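Local coordinates for AxyAgu115A (Amphibacillus xylanus NBRC 15112, PDB 6NPS), which is a family GH115 alpha-glucuronidase, probably removing glucuronic acid side groups from arabinoglucuronoxylan in concert with alpha-arabinofuranosidases, at residues A[387-392]-A[908-913]; A[474-479]-A[831-836]. The protein carries 3 engineered substitutions. All coordinates share one frame; numbering follows the deposited sequence.

Interaction 1 (A[387-392]-A[908-913])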
ATOM      1  N   HIS A 387      29.796  -2.519  -6.017  1.00 26.97           N
ATOM      2  CA  HIS A 387      28.992  -3.448  -5.243  1.00 30.04           C
ATOM      3  C   HIS A 387      29.619  -4.821  -5.164  1.00 33.29           C
ATOM      4  O   HIS A 387      28.954  -5.766  -4.744  1.00 30.99           O
ATOM      5  CB  HIS A 387      27.593  -3.499  -5.824  1.00 29.80           C
ATOM      6  CG  HIS A 387      26.875  -2.211  -5.597  1.00 30.29           C
ATOM      7  ND1 HIS A 387      26.000  -2.027  -4.546  1.00 29.95           N
ATOM      8  CD2 HIS A 387      26.982  -1.017  -6.225  1.00 29.62           C
ATOM      9  CE1 HIS A 387      25.568  -0.781  -4.558  1.00 32.23           C
ATOM     10  NE2 HIS A 387      26.157  -0.138  -5.562  1.00 31.06           N
ATOM     11  N   GLY A 388      30.885  -4.949  -5.552  1.00 30.17           N
ATOM     12  CA  GLY A 388      31.573  -6.205  -5.380  1.00 28.34           C
ATOM     13  C   GLY A 388      31.517  -7.133  -6.572  1.00 31.25           C
ATOM     14  O   GLY A 388      31.933  -8.301  -6.449  1.00 29.14           O
ATOM     15  N   ASN A 389      31.069  -6.644  -7.723  1.00 27.07           N
ATOM     16  CA  ASN A 389      31.057  -7.398  -8.972  1.00 29.21           C
ATOM     17  C   ASN A 389      32.084  -6.766  -9.898  1.00 27.71           C
ATOM     18  O   ASN A 389      32.002  -5.566 -10.175  1.00 31.86           O
ATOM     19  CB  ASN A 389      29.672  -7.357  -9.611  1.00 28.44           C
ATOM     20  CG  ASN A 389      28.595  -7.740  -8.631  1.00 35.02           C
ATOM     21  OD1 ASN A 389      28.515  -8.921  -8.204  1.00 35.98           O
ATOM     22  ND2 ASN A 389      27.752  -6.763  -8.250  1.00 29.88           N
ATOM     23  N   LEU A 390      33.054  -7.554 -10.357  1.00 30.72           N
ATOM     24  CA  LEU A 390      34.013  -7.008 -11.313  1.00 33.56           C
ATOM     25  C   LEU A 390      33.293  -6.464 -12.538  1.00 35.46           C
ATOM     26  O   LEU A 390      32.144  -6.816 -12.824  1.00 32.71           O
ATOM     27  CB  LEU A 390      35.015  -8.065 -11.766  1.00 31.54           C
ATOM     28  CG  LEU A 390      35.700  -8.853 -10.643  1.00 38.17           C
ATOM     29  CD1 LEU A 390      36.790  -9.776 -11.224  1.00 39.19           C
ATOM     30  CD2 LEU A 390      36.288  -7.949  -9.548  1.00 35.44           C
ATOM     31  N   ARG A 391      34.006  -5.611 -13.267  1.00 29.21           N
ATOM     32  CA  ARG A 391      33.593  -5.131 -14.575  1.00 36.15           C
ATOM     33  C   ARG A 391      34.449  -5.810 -15.638  1.00 36.53           C
ATOM     34  O   ARG A 391      34.641  -7.031 -15.588  1.00 40.52           O
ATOM     35  CB  ARG A 391      33.708  -3.588 -14.609  1.00 35.20           C
ATOM     36  CG  ARG A 391      32.790  -2.926 -13.557  1.00 37.08           C
ATOM     37  CD  ARG A 391      32.968  -1.383 -13.552  1.00 43.42           C
ATOM     38  NE  ARG A 391      32.528  -0.846 -14.825  1.00 56.02           N
ATOM     39  CZ  ARG A 391      32.667   0.420 -15.200  1.00 71.32           C
ATOM     40  NH1 ARG A 391      33.261   1.298 -14.394  1.00 76.66           N
ATOM     41  NH2 ARG A 391      32.224   0.804 -16.390  1.00 72.29           N
ATOM     42  N   THR A 392      34.953  -5.066 -16.614  1.00 35.94           N
ATOM     43  CA  THR A 392      35.775  -5.715 -17.628  1.00 36.36           C
ATOM     44  C   THR A 392      37.151  -6.039 -17.065  1.00 39.52           C
ATOM     45  O   THR A 392      37.587  -5.492 -16.042  1.00 39.68           O
ATOM     46  CB  THR A 392      35.932  -4.862 -18.871  1.00 44.42           C
ATOM     47  OG1 THR A 392      36.682  -3.693 -18.535  1.00 49.53           O
ATOM     48  CG2 THR A 392      34.563  -4.494 -19.415  1.00 38.61           C
ATOM     49  N   ILE A 908      18.661  -2.716 -10.245  1.00 34.54           N
ATOM     50  CA  ILE A 908      17.741  -3.670  -9.602  1.00 33.10           C
ATOM     51  C   ILE A 908      18.495  -4.927  -9.181  1.00 36.81           C
ATOM     52  O   ILE A 908      18.399  -5.393  -8.035  1.00 34.88           O
ATOM     53  CB  ILE A 908      16.595  -4.047 -10.555  1.00 37.67           C
ATOM     54  CG1 ILE A 908      15.667  -2.858 -10.821  1.00 45.24           C
ATOM     55  CG2 ILE A 908      15.760  -5.230  -9.970  1.00 32.81           C
ATOM     56  CD1 ILE A 908      14.912  -3.049 -12.117  1.00 51.91           C
ATOM     57  N   ASP A 909      19.265  -5.501 -10.113  1.00 35.37           N
ATOM     58  CA  ASP A 909      19.886  -6.802  -9.848  1.00 33.64           C
ATOM     59  C   ASP A 909      20.950  -6.704  -8.771  1.00 32.40           C
ATOM     60  O   ASP A 909      21.145  -7.651  -8.009  1.00 32.75           O
ATOM     61  CB  ASP A 909      20.507  -7.359 -11.144  1.00 38.46           C
ATOM     62  CG  ASP A 909      19.465  -7.620 -12.244  1.00 48.31           C
ATOM     63  OD1 ASP A 909      18.250  -7.566 -11.963  1.00 56.40           O
ATOM     64  OD2 ASP A 909      19.866  -7.878 -13.405  1.00 55.79           O
ATOM     65  N   VAL A 910      21.663  -5.570  -8.685  1.00 30.77           N
ATOM     66  CA  VAL A 910      22.751  -5.500  -7.712  1.00 28.85           C
ATOM     67  C   VAL A 910      22.195  -5.445  -6.271  1.00 30.84           C
ATOM     68  O   VAL A 910      22.750  -6.054  -5.348  1.00 35.28           O
ATOM     69  CB  VAL A 910      23.673  -4.302  -8.118  1.00 35.56           C
ATOM     70  CG1 VAL A 910      23.202  -2.973  -7.563  1.00 34.66           C
ATOM     71  CG2 VAL A 910      25.053  -4.553  -7.761  1.00 36.83           C
ATOM     72  N   ILE A 911      21.060  -4.783  -6.075  1.00 26.07           N
ATOM     73  CA  ILE A 911      20.397  -4.728  -4.763  1.00 30.68           C
ATOM     74  C   ILE A 911      19.734  -6.070  -4.414  1.00 33.08           C
ATOM     75  O   ILE A 911      19.738  -6.493  -3.250  1.00 31.21           O
ATOM     76  CB  ILE A 911      19.367  -3.581  -4.765  1.00 33.43           C
ATOM     77  CG1 ILE A 911      20.107  -2.252  -5.041  1.00 38.44           C
ATOM     78  CG2 ILE A 911      18.600  -3.479  -3.432  1.00 32.77           C
ATOM     79  CD1 ILE A 911      21.323  -2.054  -4.156  1.00 42.33           C
ATOM     80  N   ASN A 912      19.163  -6.764  -5.406  1.00 30.26           N
ATOM     81  CA  ASN A 912      18.635  -8.114  -5.167  1.00 30.31           C
ATOM     82  C   ASN A 912      19.716  -9.180  -5.078  1.00 34.34           C
ATOM     83  O   ASN A 912      19.396 -10.329  -4.737  1.00 32.43           O
ATOM     84  CB  ASN A 912      17.663  -8.527  -6.274  1.00 30.81           C
ATOM     85  CG  ASN A 912      16.390  -7.724  -6.253  1.00 33.54           C
ATOM     86  OD1 ASN A 912      16.052  -7.106  -5.244  1.00 34.25           O
ATOM     87  ND2 ASN A 912      15.707  -7.679  -7.383  1.00 34.90           N
ATOM     88  N   ASN A 913      20.947  -8.845  -5.430  1.00 36.54           N
ATOM     89  CA  ASN A 913      22.056  -9.797  -5.515  1.00 37.46           C
ATOM     90  C   ASN A 913      21.732 -11.011  -6.385  1.00 35.62           C
ATOM     91  O   ASN A 913      22.104 -12.150  -6.063  1.00 33.99           O
ATOM     92  CB  ASN A 913      22.503 -10.274  -4.137  1.00 40.09           C
ATOM     93  CG  ASN A 913      23.913 -10.850  -4.196  1.00 49.34           C
ATOM     94  OD1 ASN A 913      24.733 -10.402  -5.031  1.00 49.63           O
ATOM     95  ND2 ASN A 913      24.212 -11.811  -3.340  1.00 50.98           N
TER
HETATM   96  O   HOH W   1      25.852  -7.507  -5.922  1.00 45.77           O

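Interaction 2 (A[474-479]-A[831-836])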
ATOM      1  N   TRP A 474      45.465 -19.678  -0.979  1.00 32.67           N
ATOM      2  CA  TRP A 474      44.053 -19.369  -0.790  1.00 34.36           C
ATOM      3  C   TRP A 474      43.307 -19.104  -2.087  1.00 33.30           C
ATOM      4  O   TRP A 474      42.083 -18.944  -2.047  1.00 32.63           O
ATOM      5  CB  TRP A 474      43.870 -18.175   0.153  1.00 34.44           C
ATOM      6  CG  TRP A 474      44.374 -18.451   1.551  1.00 33.17           C
ATOM      7  CD1 TRP A 474      45.449 -17.892   2.157  1.00 36.35           C
ATOM      8  CD2 TRP A 474      43.805 -19.358   2.491  1.00 34.11           C
ATOM      9  NE1 TRP A 474      45.587 -18.394   3.426  1.00 36.21           N
ATOM     10  CE2 TRP A 474      44.601 -19.311   3.650  1.00 36.38           C
ATOM     11  CE3 TRP A 474      42.715 -20.232   2.455  1.00 35.23           C
ATOM     12  CZ2 TRP A 474      44.343 -20.102   4.782  1.00 38.57           C
ATOM     13  CZ3 TRP A 474      42.441 -21.020   3.588  1.00 31.78           C
ATOM     14  CH2 TRP A 474      43.257 -20.947   4.729  1.00 34.50           C
ATOM     15  N   GLY A 475      43.993 -19.089  -3.229  1.00 33.23           N
ATOM     16  CA  GLY A 475      43.333 -18.695  -4.453  1.00 30.15           C
ATOM     17  C   GLY A 475      42.674 -19.762  -5.307  1.00 33.11           C
ATOM     18  O   GLY A 475      42.010 -20.696  -4.813  1.00 33.17           O
ATOM     19  N   THR A 476      42.844 -19.605  -6.625  1.00 33.19           N
ATOM     20  CA  THR A 476      42.101 -20.442  -7.566  1.00 41.03           C
ATOM     21  C   THR A 476      42.292 -21.930  -7.293  1.00 38.36           C
ATOM     22  O   THR A 476      41.338 -22.699  -7.419  1.00 39.96           O
ATOM     23  CB  THR A 476      42.490 -20.124  -9.018  1.00 46.95           C
ATOM     24  OG1 THR A 476      42.599 -18.717  -9.187  1.00 44.96           O
ATOM     25  CG2 THR A 476      41.457 -20.707 -10.011  1.00 52.73           C
ATOM     26  N   ASN A 477      43.494 -22.360  -6.912  1.00 39.39           N
ATOM     27  CA  ASN A 477      43.715 -23.792  -6.682  0.50 44.31           C
ATOM     28  C   ASN A 477      43.103 -24.272  -5.373  1.00 47.61           C
ATOM     29  O   ASN A 477      43.090 -25.480  -5.118  1.00 54.05           O
ATOM     30  CB  ASN A 477      45.220 -24.125  -6.702  0.50 47.69           C
ATOM     31  CG  ASN A 477      45.512 -25.630  -6.915  0.50 51.37           C
ATOM     32  OD1 ASN A 477      44.746 -26.355  -7.567  0.50 54.05           O
ATOM     33  ND2 ASN A 477      46.638 -26.091  -6.370  0.50 50.07           N
ATOM     34  N   ALA A 478      42.590 -23.369  -4.544  1.00 41.22           N
ATOM     35  CA  ALA A 478      42.007 -23.737  -3.269  1.00 38.22           C
ATOM     36  C   ALA A 478      40.508 -23.464  -3.284  1.00 33.24           C
ATOM     37  O   ALA A 478      40.014 -22.624  -2.530  1.00 36.87           O
ATOM     38  CB  ALA A 478      42.680 -22.950  -2.143  1.00 38.83           C
ATOM     39  N   ILE A 479      39.780 -24.132  -4.168  1.00 35.43           N
ATOM     40  CA  ILE A 479      38.333 -23.937  -4.217  1.00 41.74           C
ATOM     41  C   ILE A 479      37.680 -24.449  -2.926  1.00 34.17           C
ATOM     42  O   ILE A 479      38.138 -25.414  -2.306  1.00 33.82           O
ATOM     43  CB  ILE A 479      37.762 -24.644  -5.464  1.00 39.39           C
ATOM     44  CG1 ILE A 479      36.281 -24.283  -5.649  1.00 41.87           C
ATOM     45  CG2 ILE A 479      37.941 -26.125  -5.336  1.00 43.57           C
ATOM     46  CD1 ILE A 479      35.837 -24.439  -7.080  1.00 45.74           C
ATOM     47  N   LYS A 831      29.897 -22.982 -11.576  1.00 33.27           N
ATOM     48  CA  LYS A 831      30.663 -22.063 -12.404  1.00 34.59           C
ATOM     49  C   LYS A 831      31.722 -22.876 -13.139  1.00 35.14           C
ATOM     50  O   LYS A 831      32.269 -23.823 -12.581  1.00 36.98           O
ATOM     51  CB  LYS A 831      31.289 -20.947 -11.545  1.00 31.83           C
ATOM     52  CG  LYS A 831      32.084 -19.947 -12.362  1.00 40.76           C
ATOM     53  CD  LYS A 831      32.761 -18.902 -11.477  1.00 43.28           C
ATOM     54  CE  LYS A 831      33.545 -17.931 -12.326  1.00 48.14           C
ATOM     55  NZ  LYS A 831      34.230 -16.876 -11.528  1.00 48.26           N
ATOM     56  N   ALA A 832      31.999 -22.518 -14.386  1.00 36.14           N
ATOM     57  CA  ALA A 832      33.000 -23.251 -15.150  1.00 39.41           C
ATOM     58  C   ALA A 832      34.412 -22.811 -14.783  1.00 36.57           C
ATOM     59  O   ALA A 832      34.681 -21.623 -14.621  1.00 34.03           O
ATOM     60  CB  ALA A 832      32.786 -23.070 -16.653  1.00 37.87           C
ATOM     61  N   PHE A 833      35.323 -23.780 -14.662  1.00 38.41           N
ATOM     62  CA  PHE A 833      36.749 -23.493 -14.464  1.00 38.35           C
ATOM     63  C   PHE A 833      37.555 -24.220 -15.533  1.00 36.11           C
ATOM     64  O   PHE A 833      37.250 -25.381 -15.845  1.00 37.76           O
ATOM     65  CB  PHE A 833      37.244 -23.953 -13.076  1.00 35.81           C
ATOM     66  CG  PHE A 833      36.734 -23.120 -11.951  1.00 42.01           C
ATOM     67  CD1 PHE A 833      37.536 -22.137 -11.364  1.00 43.59           C
ATOM     68  CD2 PHE A 833      35.443 -23.306 -11.467  1.00 41.31           C
ATOM     69  CE1 PHE A 833      37.040 -21.344 -10.323  1.00 40.85           C
ATOM     70  CE2 PHE A 833      34.955 -22.529 -10.435  1.00 42.04           C
ATOM     71  CZ  PHE A 833      35.743 -21.551  -9.861  1.00 40.75           C
ATOM     72  N   PRO A 834      38.629 -23.610 -16.065  1.00 34.75           N
ATOM     73  CA  PRO A 834      39.191 -22.279 -15.759  1.00 35.04           C
ATOM     74  C   PRO A 834      38.227 -21.126 -16.108  1.00 38.90           C
ATOM     75  O   PRO A 834      37.404 -21.276 -17.006  1.00 43.53           O
ATOM     76  CB  PRO A 834      40.460 -22.210 -16.653  1.00 35.54           C
ATOM     77  CG  PRO A 834      40.807 -23.614 -16.912  1.00 42.26           C
ATOM     78  CD  PRO A 834      39.493 -24.367 -16.997  1.00 36.98           C
ATOM     79  N   THR A 835      38.342 -19.996 -15.410  1.00 40.42           N
ATOM     80  CA  THR A 835      37.355 -18.917 -15.495  1.00 41.24           C
ATOM     81  C   THR A 835      37.596 -17.927 -16.627  1.00 42.06           C
ATOM     82  O   THR A 835      36.710 -17.114 -16.883  1.00 42.28           O
ATOM     83  CB  THR A 835      37.321 -18.080 -14.212  1.00 39.10           C
ATOM     84  OG1 THR A 835      38.586 -17.412 -14.049  1.00 40.61           O
ATOM     85  CG2 THR A 835      37.056 -18.921 -13.027  1.00 33.20           C
ATOM     86  N   ASP A 836      38.762 -17.927 -17.266  1.00 41.55           N
ATOM     87  CA  ASP A 836      39.113 -16.910 -18.243  1.00 45.46           C
ATOM     88  C   ASP A 836      38.952 -17.367 -19.683  1.00 48.08           C
ATOM     89  O   ASP A 836      39.222 -16.579 -20.600  1.00 49.35           O
ATOM     90  CB  ASP A 836      40.552 -16.433 -18.022  1.00 56.71           C
ATOM     91  CG  ASP A 836      41.578 -17.576 -18.063  1.00 69.44           C
ATOM     92  OD1 ASP A 836      41.304 -18.683 -17.541  1.00 70.55           O
ATOM     93  OD2 ASP A 836      42.683 -17.348 -18.600  1.00 74.63           O
TER

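Interaction 1 (A[387-392]-A[908-913])
V910, whose CB points toward the loop 387-392, meets it with both methyls, each at a different part. CG1 stands over one face of the H387 imidazole, 4.2 Å from the ring centroid and only 10° off the ring normal, a CH-pi contact. The other methyl, CG2, touches two side chains of the loop: it lies 3.4 Å from CB of H387 and 3.5 Å from ND2 of N389. The valine side chain crosses that of H387 at about a right angle. Its first torsion (chi1 86°) places CG1 between the backbone N and the carbonyl carbon, which sets one branch over the ring and the other against CB of H387 and ND2 of N389. A beta-branched residue suits this place because it offers two methyls from one CB. I911, whose CB points away, curls its CD1 back to 4.4 Å from CE1 of H387. Polar atoms are joined through a water, which accepts from ND2 of N389 at 3.1 Å and donates to OD1 of N913 at 3.2 Å. H387 is held by NE2 bonded to the carbonyl of G416, and N389 by OD1 taking a bond from K430. Positive phi at G388 would press a CB against the preceding carbonyl O, hence a glycine. N913, the C-prime residue of a Schellman motif, ends helix 904-912 of the C-terminal family region; the loop packed against this helix joins strands 379-383 and 405-410 of the parallel barrel sheet, beside helix 428-440.

Interaction 2 (A[474-479]-A[831-836])
F833, at the end of strand 828-833, carries its ring to a type I beta turn, G475 to A478, that follows helix 471-474 in the TIM-barrel family region. Its CB already points toward the turn, and CG beside the backbone N (chi1 -71°) brings the ring within contact of T476 and I479. On one side of the ring CD1 comes to 4.4 Å from CG2 of T476, a methyl that sits at the ring edge, near its plane. Further out, CE2 and CZ share a single partner: CD1 of I479, 4.0 Å from CE2 and again 4.0 Å from CZ, approaches obliquely. I479 reaches this far because CG1 is anti to its backbone N (chi1 -172°) and the chain stays extended to CD1. A long aliphatic residue thus suits the position after the turn, while T476 combines a methyl for the phenyl edge with a hydroxyl bonded to D440 of helix 428-440. The same aspartate takes a bond from OG1 of T835, so its carboxylate joins residues from both segments. No hydrogen bond passes directly between them. L820 of the neighbouring strand 814-821 and W432 of helix 428-440 also pack against I479. After F833 the strand gives way to P834, entered through a cis peptide bond. The turn itself is closed by a short backbone bond, 2.7 Å from N of A478 to O of G475.

Overall arrangement
Interactions 1 and 2 join the same two regions of the chain, the barrel part and the C-terminal family region, at places whose centres are about 20 Å apart; their nearest atoms stay about 8 Å from each other. Helix 428-440 links them, since K430 holds N389 at interaction 1 and D440 holds both threonines at interaction 2. Both are partly buried, and neither has a direct hydrogen bond across it. Interaction 1 sets a helix end against a barrel loop, mixing a methyl-on-imidazole contact with a water bridge, whereas interaction 2 sets a strand end against a turn, using aliphatic groups around one phenyl ring.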